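Local structure of MHC class I-like protein MILL2 (Mus musculus, 6A97) at residues Val29-Leu34 with Thr40-Leu45; Glu64-Trp69 with Asn85-Glu90; Glu91-Met96 with Lys175-Asp180; Asn139-Asp144 with Trp150-Pro155. The protein binds heparan sulfate proteoglycans on the surface of fibroblasts and belongs to the MHC class I family. All coordinates share one frame; numbering follows the deposited sequence.

Contact 1 of 4, residues Val29-Leu34 with Thr40-Leu45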
# COMPACT_ATOMS: atom_id res chain seq x y z
N VAL A 29 -12.77 -3.90 -26.10
CA VAL A 29 -13.82 -4.15 -27.08
C VAL A 29 -14.55 -5.44 -26.76
O VAL A 29 -13.93 -6.44 -26.40
CB VAL A 29 -13.24 -4.24 -28.52
CG1 VAL A 29 -14.34 -4.45 -29.54
CG2 VAL A 29 -12.43 -2.99 -28.86
N ARG A 30 -15.87 -5.42 -26.89
CA ARG A 30 -16.64 -6.64 -26.71
C ARG A 30 -17.83 -6.70 -27.66
O ARG A 30 -18.54 -5.71 -27.84
CB ARG A 30 -17.13 -6.74 -25.26
CG ARG A 30 -18.14 -7.84 -25.04
CD ARG A 30 -18.35 -8.10 -23.56
NE ARG A 30 -18.83 -6.92 -22.86
CZ ARG A 30 -20.12 -6.67 -22.61
NH1 ARG A 30 -21.05 -7.54 -23.01
NH2 ARG A 30 -20.47 -5.57 -21.96
N ALA A 31 -18.04 -7.86 -28.28
CA ALA A 31 -19.23 -8.09 -29.10
C ALA A 31 -20.41 -8.47 -28.22
O ALA A 31 -20.29 -9.31 -27.33
CB ALA A 31 -18.97 -9.18 -30.12
N HIS A 32 -21.56 -7.84 -28.48
CA HIS A 32 -22.76 -8.10 -27.69
C HIS A 32 -23.31 -9.49 -27.97
O HIS A 32 -23.63 -10.24 -27.06
CB HIS A 32 -23.82 -7.04 -27.95
CG HIS A 32 -23.52 -5.72 -27.32
ND1 HIS A 32 -23.52 -5.54 -25.95
CD2 HIS A 32 -23.21 -4.52 -27.86
CE1 HIS A 32 -23.23 -4.28 -25.68
NE2 HIS A 32 -23.04 -3.64 -26.82
N SER A 33 -23.43 -9.81 -29.26
CA SER A 33 -23.84 -11.14 -29.69
C SER A 33 -23.27 -11.42 -31.07
O SER A 33 -23.28 -10.54 -31.94
CB SER A 33 -25.36 -11.27 -29.70
OG SER A 33 -25.91 -10.66 -30.86
N LEU A 34 -22.77 -12.63 -31.27
CA LEU A 34 -22.08 -12.97 -32.51
C LEU A 34 -23.05 -13.34 -33.62
O LEU A 34 -23.52 -14.48 -33.71
CB LEU A 34 -21.09 -14.10 -32.25
CG LEU A 34 -20.01 -13.75 -31.23
CD1 LEU A 34 -19.21 -14.99 -30.84
CD2 LEU A 34 -19.08 -12.68 -31.78
N THR A 40 -22.92 -7.76 -36.19
CA THR A 40 -22.44 -7.83 -34.81
C THR A 40 -22.23 -6.44 -34.23
O THR A 40 -21.48 -5.63 -34.78
CB THR A 40 -21.14 -8.64 -34.69
OG1 THR A 40 -21.39 -10.02 -34.99
CG2 THR A 40 -20.57 -8.53 -33.28
N GLN A 41 -22.90 -6.15 -33.12
CA GLN A 41 -22.79 -4.86 -32.46
C GLN A 41 -21.68 -4.91 -31.42
O GLN A 41 -21.50 -5.92 -30.74
CB GLN A 41 -24.11 -4.47 -31.82
CG GLN A 41 -25.27 -4.39 -32.80
CD GLN A 41 -26.62 -4.25 -32.11
OE1 GLN A 41 -27.56 -3.69 -32.67
NE2 GLN A 41 -26.72 -4.77 -30.89
N LEU A 42 -20.94 -3.81 -31.29
CA LEU A 42 -19.76 -3.77 -30.44
C LEU A 42 -19.88 -2.73 -29.34
O LEU A 42 -20.45 -1.65 -29.56
CB LEU A 42 -18.51 -3.46 -31.28
CG LEU A 42 -18.11 -4.43 -32.40
CD1 LEU A 42 -16.93 -3.87 -33.17
CD2 LEU A 42 -17.77 -5.81 -31.82
N LEU A 43 -19.34 -3.05 -28.17
CA LEU A 43 -19.13 -2.05 -27.13
C LEU A 43 -17.65 -1.70 -27.09
O LEU A 43 -16.80 -2.58 -26.92
CB LEU A 43 -19.60 -2.55 -25.76
CG LEU A 43 -19.24 -1.65 -24.57
CD1 LEU A 43 -19.89 -0.25 -24.68
CD2 LEU A 43 -19.62 -2.31 -23.25
N VAL A 44 -17.34 -0.43 -27.29
CA VAL A 44 -15.95 0.01 -27.26
C VAL A 44 -15.76 1.00 -26.13
O VAL A 44 -16.45 2.02 -26.05
CB VAL A 44 -15.52 0.66 -28.60
CG1 VAL A 44 -14.03 0.99 -28.56
CG2 VAL A 44 -15.85 -0.24 -29.79
N LEU A 45 -14.82 0.68 -25.24
CA LEU A 45 -14.48 1.54 -24.12
C LEU A 45 -13.02 1.93 -24.23
O LEU A 45 -12.15 1.06 -24.40
CB LEU A 45 -14.75 0.84 -22.79
CG LEU A 45 -16.19 0.41 -22.53
CD1 LEU A 45 -16.29 -0.41 -21.25
CD2 LEU A 45 -17.10 1.62 -22.45
O HOH W 1 -24.72 -7.98 -31.82

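Contact 2 of 4, residues Glu64-Trp69 with Asn85-Glu90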
# COMPACT_ATOMS: atom_id res chain seq x y z
N GLU A 64 -28.21 6.30 -25.46
CA GLU A 64 -27.01 7.10 -25.63
C GLU A 64 -25.84 6.24 -26.08
O GLU A 64 -25.10 5.70 -25.26
CB GLU A 64 -26.65 7.83 -24.32
CG GLU A 64 -27.84 8.30 -23.49
CD GLU A 64 -27.42 9.07 -22.25
OE1 GLU A 64 -26.31 9.65 -22.26
OE2 GLU A 64 -28.19 9.11 -21.28
N PRO A 65 -25.66 6.10 -27.40
CA PRO A 65 -24.59 5.24 -27.92
C PRO A 65 -23.18 5.80 -27.64
O PRO A 65 -22.22 5.03 -27.65
CB PRO A 65 -24.87 5.20 -29.42
CG PRO A 65 -25.64 6.46 -29.70
CD PRO A 65 -26.46 6.71 -28.48
N LEU A 66 -23.07 7.10 -27.40
CA LEU A 66 -21.75 7.71 -27.20
C LEU A 66 -21.58 8.24 -25.79
O LEU A 66 -22.54 8.66 -25.14
CB LEU A 66 -21.52 8.84 -28.21
CG LEU A 66 -21.11 8.50 -29.65
CD1 LEU A 66 -19.87 7.61 -29.71
CD2 LEU A 66 -22.26 7.86 -30.39
N GLY A 67 -20.33 8.23 -25.31
CA GLY A 67 -20.01 8.78 -24.01
C GLY A 67 -18.62 9.39 -23.98
O GLY A 67 -17.71 8.93 -24.68
N CYS A 68 -18.44 10.42 -23.17
CA CYS A 68 -17.18 11.14 -23.11
C CYS A 68 -16.94 11.73 -21.71
O CYS A 68 -17.73 12.55 -21.24
CB CYS A 68 -17.16 12.24 -24.18
SG CYS A 68 -15.62 13.15 -24.31
N TRP A 69 -15.86 11.30 -21.06
CA TRP A 69 -15.52 11.77 -19.71
C TRP A 69 -14.29 12.65 -19.75
O TRP A 69 -13.17 12.16 -19.90
CB TRP A 69 -15.29 10.59 -18.75
CG TRP A 69 -16.52 9.80 -18.45
CD1 TRP A 69 -17.31 9.90 -17.34
CD2 TRP A 69 -17.10 8.77 -19.27
NE1 TRP A 69 -18.36 9.01 -17.43
CE2 TRP A 69 -18.24 8.30 -18.60
CE3 TRP A 69 -16.76 8.22 -20.51
CZ2 TRP A 69 -19.05 7.29 -19.12
CZ3 TRP A 69 -17.56 7.22 -21.03
CH2 TRP A 69 -18.70 6.76 -20.33
N ASN A 85 -14.37 10.86 -34.12
CA ASN A 85 -13.16 10.07 -34.39
C ASN A 85 -13.30 8.62 -33.93
O ASN A 85 -12.79 7.70 -34.57
CB ASN A 85 -11.93 10.68 -33.72
CG ASN A 85 -11.47 11.95 -34.40
OD1 ASN A 85 -11.82 12.20 -35.56
ND2 ASN A 85 -10.67 12.75 -33.70
N LEU A 86 -13.99 8.42 -32.82
CA LEU A 86 -14.20 7.09 -32.26
C LEU A 86 -15.00 6.21 -33.22
O LEU A 86 -14.74 5.01 -33.33
CB LEU A 86 -14.92 7.20 -30.91
CG LEU A 86 -15.36 5.90 -30.23
CD1 LEU A 86 -14.20 4.92 -30.11
CD2 LEU A 86 -15.94 6.20 -28.87
N LEU A 87 -15.96 6.81 -33.91
CA LEU A 87 -16.76 6.07 -34.90
C LEU A 87 -15.88 5.45 -35.99
O LEU A 87 -16.16 4.36 -36.48
CB LEU A 87 -17.81 6.98 -35.53
CG LEU A 87 -18.88 7.55 -34.59
CD1 LEU A 87 -19.85 8.43 -35.35
CD2 LEU A 87 -19.62 6.41 -33.89
N LYS A 88 -14.83 6.17 -36.39
CA LYS A 88 -13.90 5.67 -37.40
C LYS A 88 -13.07 4.51 -36.86
O LYS A 88 -12.78 3.55 -37.58
CB LYS A 88 -12.99 6.78 -37.91
CG LYS A 88 -13.61 7.64 -39.00
CD LYS A 88 -13.33 9.12 -38.81
CE LYS A 88 -11.85 9.44 -38.93
NZ LYS A 88 -11.60 10.90 -38.78
N VAL A 89 -12.68 4.61 -35.60
CA VAL A 89 -11.91 3.56 -34.95
C VAL A 89 -12.74 2.27 -34.88
O VAL A 89 -12.22 1.19 -35.15
CB VAL A 89 -11.48 3.97 -33.52
CG1 VAL A 89 -10.88 2.79 -32.78
CG2 VAL A 89 -10.48 5.11 -33.59
N GLU A 90 -14.02 2.40 -34.55
CA GLU A 90 -14.89 1.23 -34.46
C GLU A 90 -15.00 0.53 -35.81
O GLU A 90 -15.01 -0.70 -35.87
CB GLU A 90 -16.27 1.61 -33.95
CG GLU A 90 -17.19 0.42 -33.70
CD GLU A 90 -18.11 0.12 -34.87
OE1 GLU A 90 -18.02 0.83 -35.90
OE2 GLU A 90 -18.93 -0.81 -34.77

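Contact 3 of 4, residues Glu91-Met96 with Lys175-Asp180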
# COMPACT_ATOMS: atom_id res chain seq x y z
N GLU A 91 -15.09 1.32 -36.89
CA GLU A 91 -15.07 0.77 -38.24
C GLU A 91 -13.81 -0.04 -38.53
O GLU A 91 -13.88 -1.14 -39.07
CB GLU A 91 -15.18 1.88 -39.30
CG GLU A 91 -16.50 2.61 -39.35
CD GLU A 91 -16.55 3.61 -40.49
OE1 GLU A 91 -15.89 4.67 -40.40
OE2 GLU A 91 -17.24 3.34 -41.50
N LYS A 92 -12.65 0.52 -38.19
CA LYS A 92 -11.38 -0.16 -38.44
C LYS A 92 -11.29 -1.45 -37.64
O LYS A 92 -10.89 -2.49 -38.18
CB LYS A 92 -10.20 0.75 -38.10
CG LYS A 92 -9.96 1.87 -39.08
CD LYS A 92 -8.69 2.63 -38.71
CE LYS A 92 -8.37 3.72 -39.72
NZ LYS A 92 -9.41 4.79 -39.72
N LEU A 93 -11.66 -1.39 -36.37
CA LEU A 93 -11.59 -2.56 -35.50
C LEU A 93 -12.51 -3.67 -36.02
O LEU A 93 -12.12 -4.83 -36.07
CB LEU A 93 -11.95 -2.20 -34.06
CG LEU A 93 -10.94 -1.28 -33.39
CD1 LEU A 93 -11.33 -0.97 -31.95
CD2 LEU A 93 -9.55 -1.90 -33.45
N ARG A 94 -13.72 -3.29 -36.42
CA ARG A 94 -14.65 -4.24 -37.01
C ARG A 94 -14.06 -4.91 -38.25
O ARG A 94 -14.12 -6.13 -38.39
CB ARG A 94 -15.96 -3.56 -37.39
CG ARG A 94 -16.89 -4.43 -38.22
CD ARG A 94 -18.13 -3.64 -38.65
NE ARG A 94 -18.80 -3.04 -37.51
CZ ARG A 94 -19.62 -3.70 -36.69
NH1 ARG A 94 -19.86 -4.99 -36.90
NH2 ARG A 94 -20.19 -3.07 -35.66
N GLY A 95 -13.47 -4.10 -39.13
CA GLY A 95 -12.88 -4.62 -40.35
C GLY A 95 -11.77 -5.61 -40.08
O GLY A 95 -11.74 -6.71 -40.64
N MET A 96 -10.85 -5.23 -39.20
CA MET A 96 -9.71 -6.09 -38.88
C MET A 96 -10.14 -7.41 -38.25
O MET A 96 -9.52 -8.45 -38.48
CB MET A 96 -8.74 -5.36 -37.96
CG MET A 96 -7.79 -4.44 -38.70
SD MET A 96 -6.55 -3.70 -37.63
CE MET A 96 -7.48 -2.34 -36.92
N LYS A 175 -0.05 -3.79 -37.27
CA LYS A 175 1.16 -3.07 -36.90
C LYS A 175 1.03 -1.57 -37.18
O LYS A 175 1.53 -0.76 -36.40
CB LYS A 175 2.38 -3.67 -37.63
CG LYS A 175 2.97 -2.80 -38.73
CD LYS A 175 4.32 -3.33 -39.20
CE LYS A 175 5.36 -3.21 -38.09
NZ LYS A 175 6.69 -3.72 -38.53
N THR A 176 0.36 -1.20 -38.27
CA THR A 176 0.19 0.22 -38.56
C THR A 176 -0.68 0.85 -37.48
O THR A 176 -0.36 1.93 -36.97
CB THR A 176 -0.45 0.47 -39.94
OG1 THR A 176 -1.76 -0.12 -39.99
CG2 THR A 176 0.42 -0.09 -41.06
N PHE A 177 -1.75 0.16 -37.10
CA PHE A 177 -2.63 0.67 -36.06
C PHE A 177 -1.91 0.81 -34.72
O PHE A 177 -2.03 1.84 -34.05
CB PHE A 177 -3.86 -0.22 -35.89
CG PHE A 177 -4.89 0.36 -34.97
CD1 PHE A 177 -5.84 1.26 -35.43
CD2 PHE A 177 -4.91 0.02 -33.62
CE1 PHE A 177 -6.78 1.80 -34.58
CE2 PHE A 177 -5.85 0.56 -32.77
CZ PHE A 177 -6.79 1.45 -33.25
N LEU A 178 -1.16 -0.21 -34.32
CA LEU A 178 -0.49 -0.18 -33.02
C LEU A 178 0.73 0.72 -32.99
O LEU A 178 1.03 1.32 -31.96
CB LEU A 178 -0.09 -1.60 -32.59
CG LEU A 178 -1.21 -2.59 -32.29
CD1 LEU A 178 -0.63 -3.90 -31.81
CD2 LEU A 178 -2.17 -2.01 -31.25
N ASP A 179 1.45 0.81 -34.10
CA ASP A 179 2.70 1.57 -34.14
C ASP A 179 2.52 3.02 -34.57
O ASP A 179 3.31 3.89 -34.20
CB ASP A 179 3.72 0.90 -35.07
CG ASP A 179 4.08 -0.50 -34.62
OD1 ASP A 179 3.41 -1.03 -33.70
OD2 ASP A 179 5.03 -1.08 -35.19
N ASP A 180 1.49 3.29 -35.37
CA ASP A 180 1.30 4.64 -35.92
C ASP A 180 0.01 5.32 -35.46
O ASP A 180 0.05 6.46 -34.98
CB ASP A 180 1.34 4.59 -37.45
CG ASP A 180 2.61 3.96 -37.99
OD1 ASP A 180 3.64 4.00 -37.28
OD2 ASP A 180 2.58 3.44 -39.12

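Contact 4 of 4, residues Asn139-Asp144 with Trp150-Pro155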
# COMPACT_ATOMS: atom_id res chain seq x y z
N ASN A 139 -8.09 -16.47 -22.32
CA ASN A 139 -7.12 -16.09 -23.35
C ASN A 139 -7.38 -16.86 -24.63
O ASN A 139 -7.69 -18.04 -24.60
CB ASN A 139 -5.69 -16.33 -22.88
CG ASN A 139 -5.30 -15.45 -21.71
OD1 ASN A 139 -5.96 -14.45 -21.43
ND2 ASN A 139 -4.21 -15.80 -21.04
N PHE A 140 -7.25 -16.17 -25.76
CA PHE A 140 -7.59 -16.74 -27.06
C PHE A 140 -6.41 -16.53 -28.01
O PHE A 140 -5.70 -17.47 -28.34
CB PHE A 140 -8.87 -16.09 -27.61
CG PHE A 140 -9.25 -16.52 -29.00
CD1 PHE A 140 -8.88 -17.76 -29.50
CD2 PHE A 140 -10.00 -15.68 -29.81
CE1 PHE A 140 -9.23 -18.14 -30.78
CE2 PHE A 140 -10.36 -16.06 -31.10
CZ PHE A 140 -9.98 -17.29 -31.58
N LEU A 141 -6.20 -15.28 -28.42
CA LEU A 141 -5.07 -14.94 -29.27
C LEU A 141 -4.26 -13.79 -28.69
O LEU A 141 -4.77 -12.99 -27.91
CB LEU A 141 -5.54 -14.58 -30.68
CG LEU A 141 -6.41 -15.61 -31.43
CD1 LEU A 141 -6.80 -15.08 -32.80
CD2 LEU A 141 -5.69 -16.95 -31.56
N THR A 142 -3.00 -13.71 -29.08
CA THR A 142 -2.13 -12.61 -28.67
C THR A 142 -1.22 -12.25 -29.83
O THR A 142 -0.58 -13.13 -30.42
CB THR A 142 -1.28 -12.98 -27.44
OG1 THR A 142 -2.12 -13.13 -26.29
CG2 THR A 142 -0.23 -11.89 -27.16
N PHE A 143 -1.15 -10.97 -30.17
CA PHE A 143 -0.29 -10.55 -31.27
C PHE A 143 1.14 -10.37 -30.79
O PHE A 143 1.41 -9.60 -29.87
CB PHE A 143 -0.81 -9.26 -31.91
CG PHE A 143 -0.06 -8.86 -33.15
CD1 PHE A 143 -0.27 -9.53 -34.35
CD2 PHE A 143 0.87 -7.83 -33.12
CE1 PHE A 143 0.42 -9.18 -35.49
CE2 PHE A 143 1.56 -7.47 -34.26
CZ PHE A 143 1.34 -8.15 -35.44
N ASP A 144 2.06 -11.10 -31.42
CA ASP A 144 3.46 -11.06 -31.02
C ASP A 144 4.17 -9.88 -31.70
O ASP A 144 4.41 -9.90 -32.90
CB ASP A 144 4.16 -12.38 -31.38
CG ASP A 144 5.53 -12.51 -30.73
OD1 ASP A 144 5.75 -13.50 -30.01
OD2 ASP A 144 6.39 -11.62 -30.95
N TRP A 150 0.18 -13.82 -34.99
CA TRP A 150 -0.71 -14.14 -33.88
C TRP A 150 -0.34 -15.43 -33.16
O TRP A 150 -0.09 -16.47 -33.79
CB TRP A 150 -2.15 -14.21 -34.39
CG TRP A 150 -2.71 -12.87 -34.73
CD1 TRP A 150 -2.72 -12.27 -35.96
CD2 TRP A 150 -3.33 -11.95 -33.82
NE1 TRP A 150 -3.33 -11.04 -35.87
CE2 TRP A 150 -3.71 -10.82 -34.58
CE3 TRP A 150 -3.62 -11.97 -32.45
CZ2 TRP A 150 -4.35 -9.71 -34.00
CZ3 TRP A 150 -4.25 -10.88 -31.88
CH2 TRP A 150 -4.61 -9.77 -32.66
N THR A 151 -0.32 -15.36 -31.84
CA THR A 151 -0.08 -16.53 -31.01
C THR A 151 -1.41 -17.08 -30.49
O THR A 151 -2.23 -16.32 -29.96
CB THR A 151 0.84 -16.20 -29.82
OG1 THR A 151 2.09 -15.71 -30.31
CG2 THR A 151 1.07 -17.43 -28.95
N VAL A 152 -1.63 -18.38 -30.64
CA VAL A 152 -2.77 -19.02 -29.99
C VAL A 152 -2.41 -19.34 -28.53
O VAL A 152 -1.46 -20.08 -28.26
CB VAL A 152 -3.19 -20.30 -30.72
CG1 VAL A 152 -4.28 -21.01 -29.94
CG2 VAL A 152 -3.67 -19.96 -32.13
N ASP A 153 -3.17 -18.78 -27.59
CA ASP A 153 -2.80 -18.82 -26.18
C ASP A 153 -3.18 -20.11 -25.43
O ASP A 153 -2.44 -20.56 -24.56
CB ASP A 153 -3.40 -17.62 -25.46
CG ASP A 153 -2.71 -16.33 -25.83
OD1 ASP A 153 -1.47 -16.34 -25.96
OD2 ASP A 153 -3.41 -15.30 -25.99
N GLY A 154 -4.33 -20.68 -25.76
CA GLY A 154 -4.78 -21.89 -25.08
C GLY A 154 -4.21 -23.16 -25.70
O GLY A 154 -3.49 -23.10 -26.69
N PRO A 155 -4.52 -24.31 -25.09
CA PRO A 155 -4.18 -25.60 -25.70
C PRO A 155 -4.81 -25.71 -27.08
O PRO A 155 -5.98 -25.36 -27.24
CB PRO A 155 -4.77 -26.63 -24.73
CG PRO A 155 -4.84 -25.92 -23.43
CD PRO A 155 -5.15 -24.48 -23.76
O HOH W 2 -5.16 -13.70 -25.07

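Contact 1 of 4, residues Val29-Leu34 with Thr40-Leu45
Arg-30 and Leu-43 face each other as the antiparallel hydrogen-bonded pair at the heart of this beta hairpin. Arg-30 N donates to Leu-43 O at 3.0 Å. Leu-43 N returns a nearly straight bond to Arg-30 O at 2.8 Å (175° at the hydrogen). A third rung runs from His-32 N to Gln-41 O at 3.0 Å.

The tight part is the face that carries Val-29, Ala-31, Leu-42 and Val-44. Here the CD2 branch of Leu-42 leans back over the partner strand and meets Ala-31 CB at 4.0 Å. Ala-31 CB also touches Thr-40 CG2 at 3.6 Å. As a directly paired couple, Arg-30 and Leu-43 share the other face. With both CG atoms anti to the backbone N (chi1 170° and 172°), the side chains cross and Arg-30 NH2 ends 3.6 Å from Leu-43 CD2. The chain of another protein packs against Arg-30, Leu-43 and Leu-45.

Towards the turn the packing is looser. The His-32 ring slants across the rung, with NE2 3.8 Å from Leu-43 CB; its NE2 hydrogen-bonds to Asn-57 OD1. Beyond it the strands part. A water fills in, donating to Ser-33 O and accepting from Gln-41 N, while Ser-33 is exposed.

The hairpin belongs to the floor of the class I-like platform. Strand 113-121 flanks it beside Val-29 and Ala-31. Strand 51-57 lies on the other side, pairing with Val-44, and Gly-58 just beyond it bonds to Leu-42. Helix 75-96 covers Val-29 and Leu-42.

Contact 2 of 4, residues Glu64-Trp69 with Asn85-Glu90
Leu-66 lays its CD1 methyl against two consecutive leucines of the helix, Leu-86 and Leu-87. CD1 lies 4.3 Å from Leu-86 CD2 and 4.4 Å from Leu-87 CD2. One methyl therefore meets one branch of each partner, and both approaches are ordinary apolar packing. The overlap is small, about 113 Å² over both sides, and the backbones stay well apart: Leu-66 CA and Leu-86 CA are 9.1 Å from each other.

The two helix residues arrive differently. Leu-86 points at the strand from its CB onwards, and its CG stands anti to the backbone N (chi1 174°). Leu-87 leaves the helix at an angle, with CG beside the backbone N (chi1 -63°), and its end turns in towards Leu-66. Leu-86 is buried, while Leu-66 and Leu-87 are partly exposed.

In the class I-like fold, helix 75-96 is one wall of the alpha-1/alpha-2 platform and strand 66-68 is an edge strand of its sheet. The disulfide Cys-68 to Cys-79 ties the same strand to the same helix covalently. Leu-86 also packs on Tyr-56 of the next strand, and its CD1 reaches Val-44 CG1 at 4.2 Å.

On the helix, Glu-90 N bonds to Leu-86 O at 3.0 Å. Further along the wall, the Glu-90 carboxylate forms a salt bridge with Arg-94. Val-89 touches His-185 and Asn-85 touches Arg-188, both of helix 171-193.

Contact 3 of 4, residues Glu91-Met96 with Lys175-Asp180
Asp-180 N donates to Thr-176 O at 2.8 Å, closing the helical turn that presents Phe-177 to Leu-93 and Met-96 of the facing helix. Asp-179 N bonds to Lys-175 O at the same 2.8 Å, and the helix has a wider pi-type turn at 177-180. Phe-177 has CG anti to the backbone N (chi1 -172°), which sends the ring out towards the other helix.

Two groups meet that ring, both obliquely. The Met-96 methyl, CE, comes to 4.2 Å from Phe-177 CG, at the root of the ring. Leu-93 CD2 comes to 4.3 Å from Phe-177 CZ, at its far end. The ring is thus touched at both ends by residues one helical turn apart, and Met-96 N bonds to Lys-92 O at 2.9 Å within that turn.

Below, Leu-117 touches both Leu-93 and Phe-177, and Trp-131 touches both Leu-93 and Met-96. In the class I-like fold these two helices are the walls above the sheet. The link is wholly apolar and made by the Leu-93 and Met-96 methyl groups against one ring, which implies that van der Waals packing, rather than a directed bond, joins the helices here.

Contact 4 of 4, residues Asn139-Asp144 with Trp150-Pro155
Phe-143 holds CG anti to the backbone N (chi1 -173°), while Trp-150 opposite swings its CG to the side of its own N (chi1 -72°). This brings one face of the indole against the edge of the phenyl ring. Phe-143 CB sits over the six-membered ring, 3.8 Å from its centroid, as a CH-pi contact. The edge of Phe-143 meets the five-membered ring in an edge-to-face pair, planes at 66°, with CD1 3.7 Å from Trp-150 CE2. Leu-141 continues this face: CB touches Trp-150 CE3 at 3.7 Å, and CD2 packs on Val-152 CG2.

Thr-142 and Thr-151 form the hydrogen-bonded pair of the antiparallel hairpin. Thr-151 N bonds to Thr-142 O at 2.7 Å, and Thr-142 N to Thr-151 O at 2.9 Å. The last rung is Asp-153 N to Phe-140 O, 2.9 Å. Thr-142 OG1 lies doubtfully close, 2.5 Å, to Asp-153 OD2, on its syn side. That hydroxyl also hydrogen-bonds with His-132 ND1.

Strand 149-152 is the outermost strand of the platform sheet at this end within this chain. On the inner side, Phe-140 and Leu-141 both face Leu-133 in a classic beta bulge. Trp-131 stacks edge-to-face with Trp-150, whose NE1 bonds to Pro-169 O. Trp-164 of helix 158-167 covers Leu-141 and Val-152, and Val-174 of helix 171-193 covers Phe-143 and Trp-150.

Overall arrangement
From the N terminus, contact 1 closes first, as a short hairpin in the floor of the platform. Contact 2 follows in series and joins an edge strand to helix 75-96. Residues 91-96 continue that helix directly into contact 3, which spans 78 residues to reach helix 171-193 of the alpha-2 half. Contact 4 opens and closes within that span, as the hairpin at the far edge of the same sheet. Contact 1 touches both contacts 2 and 3, through packing and a probable hydrogen bond from Arg-94 to Thr-40. Contacts 2 and 4 lie about 28 Å apart between centres. Together the four tie the sheet to its helices and the helices to each other.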